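PDB 6DGG: RpfR from Cronobacter turicensis, which contains a PAS domain, a small sensory-type fold of an antiparallel sheet flanked by helices, which here holds lauric acid in its pocket. Local coordinates for residues W74-R78 with K79-L83. Numbering follows the deposited sequence.
Sequences WIKTR and KGQRL
The indole of Trp74 lies against Leu83, its partner in a non-hydrogen-bonded pair of the hairpin formed by strands 69-77 and 80-90. Leu83 CD1 stands 3.6 Å from the centroid of the five-membered Trp74 ring and only 2° off its normal, a CH-pi contact centred on the pyrrole half. The benzo half comes alongside the neighbouring strand, its edge meeting Arg82 N in the ring plane, with Trp74 CE3 3.5 Å from Leu83 N. With CG anti to the carbonyl carbon (chi1 -78°), the end of the ring comes nearer to the partner strand. On the same sheet face, a water donates to both Trp74 O (2.8 Å) and Gln81 OE1 (2.7 Å), tying the Gln81 amide to the opposite backbone.

The other face carries Ile75, Thr77 and Arg82. Ile75 and Arg82 are joined by two backbone hydrogen bonds, one of them Ile75 N to Arg82 O at 2.8 Å. The end of Ile75 leads away to line the lauric acid pocket. Thr77 OG1 sits between its own N and carbonyl carbon (chi1 78°), turned toward the chain reversal. There it donates a short bond of 2.5 Å to Gly80 O, in the carbonyl plane, and accepts from Lys79 N at 3.2 Å, an ST turn. Thr77 N approaches the same Gly80 oxygen from above that plane. The methyl CG2 of Thr77 rests 3.8 Å from Arg82 CG, while the guanidinium of Arg82 continues to a salt bridge with Asp108.

One hydroxyl, as donor and acceptor, thus links Thr77 to both Lys79 and Gly80 across the turn, Gly80 O is gripped by two Thr77 donors, and further along the hairpin the CH-pi contact adds to the backbone bonds of the Ile75-Arg82 pair.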
ATOM      1  N   TRP A  74       4.767  -8.333  -3.528  1.00  6.23           N
ATOM      2  CA  TRP A  74       4.180  -8.528  -4.845  1.00  6.70           C
ATOM      3  C   TRP A  74       2.744  -8.024  -4.798  1.00  7.52           C
ATOM      4  O   TRP A  74       1.986  -8.390  -3.893  1.00  8.98           O
ATOM      5  CB  TRP A  74       4.206 -10.005  -5.237  1.00  7.75           C
ATOM      6  CG  TRP A  74       5.553 -10.487  -5.713  1.00  8.17           C
ATOM      7  CD1 TRP A  74       6.452 -11.241  -5.013  1.00  9.84           C
ATOM      8  CD2 TRP A  74       6.144 -10.255  -7.002  1.00  8.66           C
ATOM      9  NE1 TRP A  74       7.568 -11.482  -5.782  1.00  9.66           N
ATOM     10  CE2 TRP A  74       7.398 -10.896  -7.010  1.00  9.27           C
ATOM     11  CE3 TRP A  74       5.730  -9.582  -8.153  1.00  8.97           C
ATOM     12  CZ2 TRP A  74       8.238 -10.873  -8.118  1.00 10.19           C
ATOM     13  CZ3 TRP A  74       6.564  -9.559  -9.247  1.00  9.93           C
ATOM     14  CH2 TRP A  74       7.803 -10.199  -9.225  1.00 10.54           C
ATOM     15  N   ILE A  75       2.365  -7.210  -5.786  1.00  7.68           N
ATOM     16  CA  ILE A  75       1.097  -6.486  -5.797  1.00  6.94           C
ATOM     17  C   ILE A  75       0.376  -6.773  -7.104  1.00  7.98           C
ATOM     18  O   ILE A  75       0.988  -6.739  -8.179  1.00  8.41           O
ATOM     19  CB  ILE A  75       1.321  -4.961  -5.660  1.00  6.34           C
ATOM     20  CG1 ILE A  75       1.978  -4.607  -4.319  1.00  8.66           C
ATOM     21  CG2 ILE A  75       0.026  -4.189  -5.855  1.00  9.33           C
ATOM     22  CD1 ILE A  75       1.185  -4.988  -3.104  1.00 10.77           C
ATOM     23  N   LYS A  76      -0.931  -7.032  -7.014  1.00  8.72           N
ATOM     24  CA  LYS A  76      -1.767  -7.268  -8.185  1.00  9.96           C
ATOM     25  C   LYS A  76      -2.076  -5.935  -8.864  1.00 10.21           C
ATOM     26  O   LYS A  76      -2.704  -5.055  -8.261  1.00 12.16           O
ATOM     27  CB  LYS A  76      -3.066  -7.953  -7.760  1.00 12.55           C
ATOM     28  CG  LYS A  76      -2.858  -9.307  -7.095  1.00 15.18           C
ATOM     29  CD  LYS A  76      -4.168  -9.919  -6.582  1.00 24.76           C
ATOM     30  CE  LYS A  76      -5.120 -10.299  -7.710  1.00 31.71           C
ATOM     31  NZ  LYS A  76      -6.371 -10.941  -7.194  1.00 33.25           N
ATOM     32  N   THR A  77      -1.655  -5.795 -10.117  1.00 11.71           N
ATOM     33  CA  THR A  77      -1.913  -4.601 -10.912  1.00 11.76           C
ATOM     34  C   THR A  77      -2.670  -4.989 -12.176  1.00 13.70           C
ATOM     35  O   THR A  77      -2.895  -6.168 -12.461  1.00 14.38           O
ATOM     36  CB  THR A  77      -0.607  -3.897 -11.308  1.00 11.98           C
ATOM     37  OG1 THR A  77      -0.001  -4.593 -12.405  1.00 13.65           O
ATOM     38  CG2 THR A  77       0.372  -3.833 -10.136  1.00 11.58           C
ATOM     39  N   ARG A  78      -3.056  -3.975 -12.953  1.00 14.87           N
ATOM     40  CA  ARG A  78      -3.842  -4.226 -14.155  1.00 17.08           C
ATOM     41  C   ARG A  78      -3.061  -5.020 -15.195  1.00 18.81           C
ATOM     42  O   ARG A  78      -3.673  -5.607 -16.096  1.00 29.38           O
ATOM     43  CB  ARG A  78      -4.375  -2.905 -14.730  1.00 18.41           C
ATOM     44  CG  ARG A  78      -3.311  -2.008 -15.333  1.00 25.27           C
ATOM     45  CD  ARG A  78      -3.716  -0.537 -15.310  1.00 24.37           C
ATOM     46  NE  ARG A  78      -5.037  -0.292 -15.884  1.00 39.92           N
ATOM     47  CZ  ARG A  78      -5.609   0.908 -15.954  1.00 50.04           C
ATOM     48  NH1 ARG A  78      -6.815   1.040 -16.493  1.00 36.92           N
ATOM     49  NH2 ARG A  78      -4.981   1.983 -15.487  1.00 28.34           N
ATOM     50  N   LYS A  79      -1.731  -5.053 -15.096  1.00 20.91           N
ATOM     51  CA  LYS A  79      -0.912  -5.919 -15.939  1.00 28.29           C
ATOM     52  C   LYS A  79      -0.221  -6.978 -15.087  1.00 33.71           C
ATOM     53  O   LYS A  79       0.990  -7.191 -15.203  1.00 41.02           O
ATOM     54  CB  LYS A  79       0.128  -5.107 -16.720  1.00 37.36           C
ATOM     55  CG  LYS A  79      -0.379  -4.515 -18.030  1.00 50.86           C
ATOM     56  CD  LYS A  79       0.779  -4.170 -18.967  1.00 48.82           C
ATOM     57  CE  LYS A  79       1.377  -5.411 -19.637  1.00 48.75           C
ATOM     58  NZ  LYS A  79       0.596  -5.867 -20.824  1.00 56.32           N
ATOM     59  N   GLY A  80      -0.980  -7.642 -14.224  1.00 22.33           N
ATOM     60  CA  GLY A  80      -0.433  -8.717 -13.427  1.00 23.34           C
ATOM     61  C   GLY A  80       0.365  -8.235 -12.227  1.00 27.15           C
ATOM     62  O   GLY A  80       0.409  -7.049 -11.871  1.00 17.46           O
ATOM     63  N   GLN A  81       1.023  -9.196 -11.593  1.00 15.77           N
ATOM     64  CA  GLN A  81       1.752  -8.894 -10.372  1.00 12.70           C
ATOM     65  C   GLN A  81       3.039  -8.129 -10.672  1.00 11.07           C
ATOM     66  O   GLN A  81       3.786  -8.459 -11.600  1.00 13.02           O
ATOM     67  CB  GLN A  81       2.055 -10.177  -9.594  1.00 16.98           C
ATOM     68  CG  GLN A  81       0.801 -10.845  -9.013  1.00 16.02           C
ATOM     69  CD  GLN A  81       1.125 -11.954  -8.030  1.00 30.79           C
ATOM     70  OE1 GLN A  81       1.244 -11.716  -6.830  1.00 21.30           O
ATOM     71  NE2 GLN A  81       1.260 -13.175  -8.534  1.00 31.03           N
ATOM     72  N   ARG A  82       3.287  -7.100  -9.868  1.00  9.40           N
ATOM     73  CA  ARG A  82       4.501  -6.305  -9.914  1.00  8.28           C
ATOM     74  C   ARG A  82       5.062  -6.217  -8.504  1.00  7.64           C
ATOM     75  O   ARG A  82       4.317  -6.198  -7.528  1.00  8.13           O
ATOM     76  CB  ARG A  82       4.197  -4.897 -10.433  1.00 11.00           C
ATOM     77  CG  ARG A  82       3.605  -4.881 -11.834  1.00 11.21           C
ATOM     78  CD  ARG A  82       4.650  -5.123 -12.895  1.00 19.59           C
ATOM     79  NE  ARG A  82       5.489  -3.947 -13.076  1.00 19.49           N
ATOM     80  CZ  ARG A  82       6.382  -3.810 -14.050  1.00 33.09           C
ATOM     81  NH1 ARG A  82       6.556  -4.772 -14.946  1.00 42.74           N
ATOM     82  NH2 ARG A  82       7.102  -2.704 -14.130  1.00 17.42           N
ATOM     83  N   LEU A  83       6.385  -6.176  -8.394  1.00  6.65           N
ATOM     84  CA  LEU A  83       7.042  -6.143  -7.096  1.00  5.92           C
ATOM     85  C   LEU A  83       7.313  -4.699  -6.705  1.00  6.09           C
ATOM     86  O   LEU A  83       7.864  -3.933  -7.496  1.00  6.33           O
ATOM     87  CB  LEU A  83       8.344  -6.947  -7.146  1.00  6.31           C
ATOM     88  CG  LEU A  83       9.062  -7.130  -5.808  1.00  6.07           C
ATOM     89  CD1 LEU A  83       8.232  -7.942  -4.827  1.00  6.47           C
ATOM     90  CD2 LEU A  83      10.417  -7.785  -6.012  1.00  6.75           C
TER
HETATM   91  O   HOH W   1       0.232 -10.357  -4.706  1.00 12.86           O